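Side-chain contacts in mitomycin biosynthesis 6-O-methyltransferase (Streptomyces lavendulae, PDB 3GWZ), which transfers the methyl group of S-adenosyl-L-methionine to the 6-hydroxyl of 6-demethylmitomycins A and B, giving the quinone methoxy group of mitomycins A and B: residues A[164-167]-A[168-171]; A[274-277]-A[278-281]; A[131-135]-A[136-140]. All blocks are in the same frame, centred on the assembly; numbering follows the deposited sequence.

Contact 1 of 3, residues A[164-167]-A[168-171]; sequences SFWQ and LTHE. With SAH (S-adenosyl-L-homocysteine), chain G.
Phe165 and Thr169 meet one turn apart on the short helix 165-171. The methyl CG2 of Thr169 lies over one face of the Phe165 ring, 4.1 Å from the ring centroid and shifted toward the rim. This is a CH-pi contact. The hydroxyl branch of Thr169 turns back to its own helix. Thr169 OG1, set between the backbone N and the carbonyl carbon (chi1 52°), donates to Phe165 O at 2.9 Å. Thr169 N donates to Phe165 O as well, at 3.1 Å. The two donors come from opposite faces of the carbonyl plane, so Phe165 O is gripped twice. Thr169 OG1 also bonds to Arg234, a residue that binds the cofactor.

Trp166 lies alongside Thr169. The edge of its indole meets the hydroxyl near the ring plane, where Trp166 CE3 lies 3.7 Å from Thr169 OG1. One indole face carries the bound S-adenosylhomocysteine, whose C8 sits over the ring centre. CD2 of Phe165 lies over the opposite face, toward the rim. The six-membered ring reaches the ribose, with Trp166 CZ3 3.7 Å from C2' of the ligand. The indole is thus held between a neighbouring phenyl ring and the cofactor product.

At the start of the helix, Ser164 OG accepts from Gln167 N at 3.0 Å, and Leu168 N donates to Ser164 O at 2.9 Å. The arrangement is that of a serine N-cap leading into a helix whose first turn supplies an aromatic wall of the S-adenosylmethionine pocket.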
# COMPACT_ATOMS: atom_id res chain seq x y z
N SER A 164 -5.79 16.84 -29.44
CA SER A 164 -6.87 17.14 -28.51
C SER A 164 -6.80 16.25 -27.27
O SER A 164 -6.16 15.20 -27.28
CB SER A 164 -8.24 16.96 -29.18
OG SER A 164 -8.51 15.59 -29.40
N PHE A 165 -7.44 16.70 -26.19
CA PHE A 165 -7.47 15.91 -24.97
C PHE A 165 -8.11 14.54 -25.23
O PHE A 165 -7.64 13.52 -24.74
CB PHE A 165 -8.23 16.65 -23.86
CG PHE A 165 -8.26 15.89 -22.55
CD1 PHE A 165 -7.17 15.90 -21.70
CD2 PHE A 165 -9.38 15.15 -22.18
CE1 PHE A 165 -7.19 15.21 -20.49
CE2 PHE A 165 -9.41 14.43 -20.98
CZ PHE A 165 -8.31 14.47 -20.13
N TRP A 166 -9.19 14.51 -26.01
CA TRP A 166 -9.85 13.23 -26.25
C TRP A 166 -9.00 12.31 -27.14
O TRP A 166 -9.03 11.09 -26.97
CB TRP A 166 -11.24 13.42 -26.84
CG TRP A 166 -12.21 14.06 -25.92
CD1 TRP A 166 -13.01 15.14 -26.19
CD2 TRP A 166 -12.49 13.69 -24.56
NE1 TRP A 166 -13.77 15.44 -25.09
CE2 TRP A 166 -13.47 14.57 -24.08
CE3 TRP A 166 -12.00 12.69 -23.71
CZ2 TRP A 166 -13.97 14.50 -22.78
CZ3 TRP A 166 -12.49 12.62 -22.41
CH2 TRP A 166 -13.47 13.51 -21.96
N GLN A 167 -8.26 12.89 -28.07
CA GLN A 167 -7.43 12.08 -28.95
C GLN A 167 -6.24 11.51 -28.18
O GLN A 167 -5.87 10.36 -28.38
CB GLN A 167 -6.93 12.90 -30.15
CG GLN A 167 -6.16 12.09 -31.18
CD GLN A 167 -7.00 10.96 -31.77
OE1 GLN A 167 -6.49 9.86 -32.01
NE2 GLN A 167 -8.28 11.22 -31.98
N LEU A 168 -5.66 12.32 -27.30
CA LEU A 168 -4.54 11.84 -26.50
C LEU A 168 -4.95 10.68 -25.61
O LEU A 168 -4.27 9.64 -25.54
CB LEU A 168 -3.95 12.97 -25.65
CG LEU A 168 -2.80 12.50 -24.75
CD1 LEU A 168 -1.61 12.11 -25.61
CD2 LEU A 168 -2.41 13.58 -23.75
N THR A 169 -6.08 10.83 -24.92
CA THR A 169 -6.54 9.79 -24.00
C THR A 169 -7.03 8.56 -24.77
O THR A 169 -7.02 7.43 -24.26
CB THR A 169 -7.62 10.31 -23.00
OG1 THR A 169 -8.68 10.96 -23.72
CG2 THR A 169 -7.00 11.31 -22.01
N HIS A 170 -7.45 8.77 -26.01
CA HIS A 170 -7.80 7.64 -26.87
C HIS A 170 -6.57 6.82 -27.27
O HIS A 170 -6.57 5.59 -27.16
CB HIS A 170 -8.54 8.11 -28.12
CG HIS A 170 -8.70 7.04 -29.15
ND1 HIS A 170 -9.62 6.02 -29.01
CD2 HIS A 170 -8.06 6.81 -30.31
CE1 HIS A 170 -9.54 5.21 -30.06
NE2 HIS A 170 -8.60 5.68 -30.86
N GLU A 171 -5.51 7.51 -27.70
CA GLU A 171 -4.33 6.86 -28.28
C GLU A 171 -3.29 6.39 -27.26
O GLU A 171 -2.61 5.39 -27.46
CB GLU A 171 -3.65 7.82 -29.26
CG GLU A 171 -4.51 8.23 -30.45
CD GLU A 171 -3.77 9.13 -31.43
OE1 GLU A 171 -2.93 9.95 -30.99
OE2 GLU A 171 -4.05 9.03 -32.65
N SAH G . -19.58 9.72 -16.45
CA SAH G . -18.19 9.44 -15.95
CB SAH G . -17.08 10.05 -16.83
CG SAH G . -17.12 11.58 -17.02
SD SAH G . -15.70 12.16 -17.95
C SAH G . -18.06 9.96 -14.55
O SAH G . -17.13 9.58 -13.84
OXT SAH G . -18.89 10.77 -14.08
C5' SAH G . -16.43 12.28 -19.57
C4' SAH G . -16.45 10.95 -20.34
O4' SAH G . -16.98 11.08 -21.68
C3' SAH G . -15.11 10.24 -20.52
O3' SAH G . -15.13 9.00 -19.79
C2' SAH G . -14.97 9.95 -22.02
O2' SAH G . -14.49 8.63 -22.31
C1' SAH G . -16.40 10.04 -22.49
N9 SAH G . -16.56 10.44 -23.91
C8 SAH G . -15.99 11.50 -24.52
N7 SAH G . -16.39 11.59 -25.81
C5 SAH G . -17.25 10.56 -26.03
C6 SAH G . -18.05 10.07 -27.17
N6 SAH G . -17.98 10.74 -28.35
N1 SAH G . -18.82 8.97 -26.99
C2 SAH G . -18.87 8.33 -25.81
N3 SAH G . -18.16 8.72 -24.72
C4 SAH G . -17.36 9.81 -24.78

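Contact 2 of 3, residues A[274-277]-A[278-281]; sequences IKHV and LHDW. With SAH (S-adenosyl-L-homocysteine), chain G.
The backbone leaves strand 271-275 at Lys275, turns at His276 through a left-handed helical conformation and enters a short 3-10 turn, where Asp280 N donates to Val277 O at 2.9 Å. This is the C-terminal end of a central strand of the Rossmann-like class I methyltransferase fold, where the cofactor and the active site meet. Ile274 and Leu278 pack together beside helix 283-296. Ile274 CD1 touches Leu278 CD2 at 3.7 Å, and the two side chains cross at about a right angle.

His276 and His279 form a near-parallel pair of rings, with planes 22° apart. They are slid so far that they barely overlap. The nearest atoms are His276 ND1 and His279 CE1, at 3.5 Å. His276 is held at both nitrogens, by Asp307 through ND1 and Glu190 through NE2. His279, the inferred proton acceptor, has ND1 bonded to Glu333. Its CG stands between the backbone N and the carbonyl carbon (chi1 72°), which folds the ring back over the preceding turn and places NE2 near His276 O.

Val277 and Trp281 lie side by side. Trp281 CD1 comes 3.1 Å from Val277 O. N7 of the adenine of S-adenosylhomocysteine lies at the edge of the indole, in the indole plane. Lys275 bends at its last two torsions. Lys275 NZ donates to the ligand carboxylate oxygen OXT at 2.7 Å and also pairs with Glu190. Lys275 O accepts from the ligand amino group. One water ties the turn together: it donates to His276 O and to Asp280 OD1, and it is hydrogen-bonded to His279 NE2 at 3.0 Å.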
# COMPACT_ATOMS: atom_id res chain seq x y z
N ILE A 274 -26.42 10.79 -17.36
CA ILE A 274 -25.30 11.45 -18.03
C ILE A 274 -24.61 12.38 -17.02
O ILE A 274 -25.11 13.44 -16.69
CB ILE A 274 -25.75 12.18 -19.32
CG1 ILE A 274 -24.55 12.69 -20.12
CG2 ILE A 274 -26.74 13.31 -19.02
CD1 ILE A 274 -24.90 13.03 -21.58
N LYS A 275 -23.47 11.93 -16.50
CA LYS A 275 -22.83 12.59 -15.37
C LYS A 275 -21.47 13.12 -15.78
O LYS A 275 -20.64 12.35 -16.28
CB LYS A 275 -22.67 11.60 -14.21
CG LYS A 275 -21.90 12.15 -13.01
CD LYS A 275 -22.09 11.28 -11.76
CE LYS A 275 -21.20 10.03 -11.76
NZ LYS A 275 -19.75 10.34 -11.58
N HIS A 276 -21.26 14.42 -15.58
CA HIS A 276 -20.00 15.09 -15.90
C HIS A 276 -19.59 14.86 -17.35
O HIS A 276 -18.41 14.69 -17.66
CB HIS A 276 -18.89 14.65 -14.93
CG HIS A 276 -19.13 15.06 -13.52
ND1 HIS A 276 -19.62 16.30 -13.18
CD2 HIS A 276 -18.95 14.40 -12.35
CE1 HIS A 276 -19.73 16.39 -11.86
NE2 HIS A 276 -19.33 15.24 -11.34
N VAL A 277 -20.58 14.86 -18.23
CA VAL A 277 -20.31 14.73 -19.65
C VAL A 277 -20.65 16.04 -20.34
O VAL A 277 -19.81 16.61 -21.05
CB VAL A 277 -21.08 13.55 -20.29
CG1 VAL A 277 -21.11 13.68 -21.83
CG2 VAL A 277 -20.45 12.23 -19.88
N LEU A 278 -21.86 16.55 -20.13
CA LEU A 278 -22.30 17.71 -20.88
C LEU A 278 -21.42 18.93 -20.64
O LEU A 278 -21.26 19.76 -21.51
CB LEU A 278 -23.77 18.05 -20.59
CG LEU A 278 -24.73 16.93 -21.00
CD1 LEU A 278 -26.16 17.34 -20.71
CD2 LEU A 278 -24.54 16.59 -22.49
N HIS A 279 -20.82 19.02 -19.45
CA HIS A 279 -19.97 20.18 -19.17
C HIS A 279 -18.64 20.16 -19.94
O HIS A 279 -17.89 21.14 -19.92
CB HIS A 279 -19.80 20.41 -17.66
CG HIS A 279 -18.93 19.40 -16.98
ND1 HIS A 279 -18.59 19.51 -15.64
CD2 HIS A 279 -18.31 18.28 -17.43
CE1 HIS A 279 -17.81 18.49 -15.30
NE2 HIS A 279 -17.63 17.73 -16.37
N ASP A 280 -18.36 19.06 -20.64
CA ASP A 280 -17.21 18.99 -21.53
C ASP A 280 -17.46 19.66 -22.87
O ASP A 280 -16.51 19.89 -23.62
CB ASP A 280 -16.82 17.54 -21.82
CG ASP A 280 -16.40 16.79 -20.59
OD1 ASP A 280 -16.00 17.43 -19.60
OD2 ASP A 280 -16.47 15.55 -20.61
N TRP A 281 -18.73 19.95 -23.18
CA TRP A 281 -19.12 20.31 -24.55
C TRP A 281 -19.75 21.70 -24.69
O TRP A 281 -20.41 22.19 -23.78
CB TRP A 281 -20.08 19.23 -25.10
CG TRP A 281 -19.47 17.85 -25.06
CD1 TRP A 281 -19.69 16.87 -24.12
CD2 TRP A 281 -18.51 17.32 -25.98
NE1 TRP A 281 -18.92 15.76 -24.41
CE2 TRP A 281 -18.19 16.02 -25.54
CE3 TRP A 281 -17.88 17.82 -27.13
CZ2 TRP A 281 -17.28 15.21 -26.22
CZ3 TRP A 281 -16.99 17.02 -27.80
CH2 TRP A 281 -16.69 15.73 -27.35
N SAH G . -19.58 9.72 -16.45
CA SAH G . -18.19 9.44 -15.95
CB SAH G . -17.08 10.05 -16.83
CG SAH G . -17.12 11.58 -17.02
SD SAH G . -15.70 12.16 -17.95
C SAH G . -18.06 9.96 -14.55
O SAH G . -17.13 9.58 -13.84
OXT SAH G . -18.89 10.77 -14.08
C5' SAH G . -16.43 12.28 -19.57
C4' SAH G . -16.45 10.95 -20.34
O4' SAH G . -16.98 11.08 -21.68
C3' SAH G . -15.11 10.24 -20.52
O3' SAH G . -15.13 9.00 -19.79
C2' SAH G . -14.97 9.95 -22.02
O2' SAH G . -14.49 8.63 -22.31
C1' SAH G . -16.40 10.04 -22.49
N9 SAH G . -16.56 10.44 -23.91
C8 SAH G . -15.99 11.50 -24.52
N7 SAH G . -16.39 11.59 -25.81
C5 SAH G . -17.25 10.56 -26.03
C6 SAH G . -18.05 10.07 -27.17
N6 SAH G . -17.98 10.74 -28.35
N1 SAH G . -18.82 8.97 -26.99
C2 SAH G . -18.87 8.33 -25.81
N3 SAH G . -18.16 8.72 -24.72
C4 SAH G . -17.36 9.81 -24.78
O HOH W 1 -15.68 15.76 -17.45

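Contact 3 of 3, residues A[131-135]-A[136-140]; sequences ARFQA and APWHW
Phe133 meets both His139 and Trp138, and the three rings form an aromatic cluster across the turn between helices 126-135 and 137-144. The pair of Phe133 and His139 is edge-to-face, or T-shaped. The planes stand at 83° and the centroids are 4.8 Å apart. CD2 of His139 points at the centre of the phenyl face. Trp138 comes from another direction. Its CH2 touches Phe133 CE1 at 3.5 Å, and the two ring planes are oblique to each other. With CG between the backbone N and the carbonyl carbon (chi1 41°), the indole of Trp138 is folded back over Ala136, whose CB lies over one of its faces, toward the rim.

Gln134 packs on His139 as well. Gln134 CA lies over the centre of the imidazole face, 3.7 Å from the ring centroid, in a CH-pi contact. The two side chains run alongside each other, with Gln134 CG 3.6 Å from His139 CE1. The imidazole is therefore fixed by its edge on Phe133 and by its face on Gln134; it also meets the ring of Trp143. Two waters bridge His139 and Gln134. One is bonded to His139 NE2 and accepts from Gln134 NE2. The other donates to Gln134 O and is hydrogen-bonded to His139 ND1 at 2.7 Å.

At the break between the helices, Ala136 is the N-cap residue of the second helix. Ala136 N donates to Phe133 O at 3.3 Å. Further out, Gln134 OE1 is bonded to His56 of helix 32-61, and Phe133 packs on helix 173-197. The second helix lies at the dimer interface: Trp140 stacks on Trp140 of the second subunit, and its NE1 is hydrogen-bonded to O of that same Trp140 of the second subunit.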
# COMPACT_ATOMS: atom_id res chain seq x y z
N ALA A 131 -3.47 14.84 -8.30
CA ALA A 131 -2.09 15.32 -8.22
C ALA A 131 -1.24 14.64 -9.28
O ALA A 131 -0.42 15.28 -9.94
CB ALA A 131 -1.50 15.09 -6.84
N ARG A 132 -1.44 13.34 -9.47
CA ARG A 132 -0.66 12.58 -10.46
C ARG A 132 -1.05 12.90 -11.89
O ARG A 132 -0.21 12.88 -12.79
CB ARG A 132 -0.75 11.07 -10.18
CG ARG A 132 0.03 10.67 -8.93
CD ARG A 132 -0.32 9.30 -8.39
NE ARG A 132 0.56 8.97 -7.28
CZ ARG A 132 0.40 9.42 -6.03
NH1 ARG A 132 -0.62 10.22 -5.74
NH2 ARG A 132 1.27 9.08 -5.08
N PHE A 133 -2.34 13.17 -12.10
CA PHE A 133 -2.88 13.60 -13.40
C PHE A 133 -2.25 14.94 -13.79
O PHE A 133 -1.74 15.11 -14.90
CB PHE A 133 -4.41 13.72 -13.25
CG PHE A 133 -5.15 14.22 -14.49
CD1 PHE A 133 -4.87 13.72 -15.75
CD2 PHE A 133 -6.19 15.13 -14.35
CE1 PHE A 133 -5.58 14.17 -16.87
CE2 PHE A 133 -6.92 15.59 -15.47
CZ PHE A 133 -6.60 15.10 -16.73
N GLN A 134 -2.25 15.88 -12.85
CA GLN A 134 -1.69 17.22 -13.07
C GLN A 134 -0.17 17.22 -13.24
O GLN A 134 0.40 18.16 -13.81
CB GLN A 134 -2.05 18.13 -11.89
CG GLN A 134 -3.53 18.42 -11.76
CD GLN A 134 -3.86 19.08 -10.44
OE1 GLN A 134 -2.97 19.42 -9.66
NE2 GLN A 134 -5.15 19.25 -10.17
N ALA A 135 0.48 16.18 -12.74
CA ALA A 135 1.94 16.07 -12.85
C ALA A 135 2.38 15.93 -14.31
O ALA A 135 3.48 16.34 -14.67
CB ALA A 135 2.44 14.90 -12.03
N ALA A 136 1.51 15.34 -15.13
CA ALA A 136 1.81 15.15 -16.55
C ALA A 136 2.17 16.45 -17.24
O ALA A 136 1.48 17.46 -17.07
CB ALA A 136 0.63 14.48 -17.27
N PRO A 137 3.23 16.43 -18.06
CA PRO A 137 3.70 17.64 -18.73
C PRO A 137 2.63 18.23 -19.64
O PRO A 137 2.54 19.45 -19.77
CB PRO A 137 4.91 17.15 -19.54
CG PRO A 137 4.71 15.64 -19.64
CD PRO A 137 4.13 15.29 -18.31
N TRP A 138 1.81 17.38 -20.25
CA TRP A 138 0.79 17.88 -21.19
C TRP A 138 -0.37 18.55 -20.48
O TRP A 138 -1.09 19.37 -21.06
CB TRP A 138 0.30 16.75 -22.12
CG TRP A 138 0.09 15.42 -21.45
CD1 TRP A 138 0.93 14.35 -21.48
CD2 TRP A 138 -1.04 15.01 -20.66
NE1 TRP A 138 0.40 13.30 -20.78
CE2 TRP A 138 -0.81 13.68 -20.25
CE3 TRP A 138 -2.22 15.65 -20.25
CZ2 TRP A 138 -1.71 12.97 -19.46
CZ3 TRP A 138 -3.12 14.94 -19.46
CH2 TRP A 138 -2.86 13.61 -19.08
N HIS A 139 -0.58 18.18 -19.21
CA HIS A 139 -1.59 18.84 -18.40
C HIS A 139 -1.07 20.26 -18.10
O HIS A 139 -1.71 21.25 -18.43
CB HIS A 139 -1.82 18.04 -17.13
CG HIS A 139 -2.97 18.50 -16.29
ND1 HIS A 139 -2.99 19.71 -15.64
CD2 HIS A 139 -4.13 17.88 -15.96
CE1 HIS A 139 -4.12 19.84 -14.97
NE2 HIS A 139 -4.83 18.74 -15.14
N TRP A 140 0.11 20.34 -17.48
CA TRP A 140 0.72 21.64 -17.19
C TRP A 140 0.84 22.50 -18.45
O TRP A 140 0.65 23.71 -18.40
CB TRP A 140 2.10 21.43 -16.55
CG TRP A 140 2.78 22.66 -15.99
CD1 TRP A 140 3.73 23.43 -16.60
CD2 TRP A 140 2.59 23.22 -14.68
NE1 TRP A 140 4.13 24.45 -15.76
CE2 TRP A 140 3.44 24.34 -14.58
CE3 TRP A 140 1.76 22.90 -13.60
CZ2 TRP A 140 3.49 25.14 -13.44
CZ3 TRP A 140 1.82 23.69 -12.46
CH2 TRP A 140 2.68 24.80 -12.39
O HOH W 2 -0.76 20.68 -14.46
O HOH W 3 -6.80 18.39 -12.88

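Along the chain the order is contact 3, contact 1, contact 2. The centres of contacts 3 and 1 are about 14 Å apart, and those of contacts 1 and 2 about 17 Å. Contact 1 lies between the others and touches both. Phe165 and Leu168 pack on Phe133 and Trp138 of contact 3. Trp166 meets Asp280 and Trp281 of contact 2. Contacts 2 and 3 do not touch; their nearest atoms are about 10 Å apart. Contact 2 starts at the end of strand 271-275 of the seven-stranded sheet and runs into the loop after it. Contacts 1 and 2 both line the cofactor pocket. Side-chain packing thus runs from the dimer interface at contact 3, through helix 165-171, to the active site.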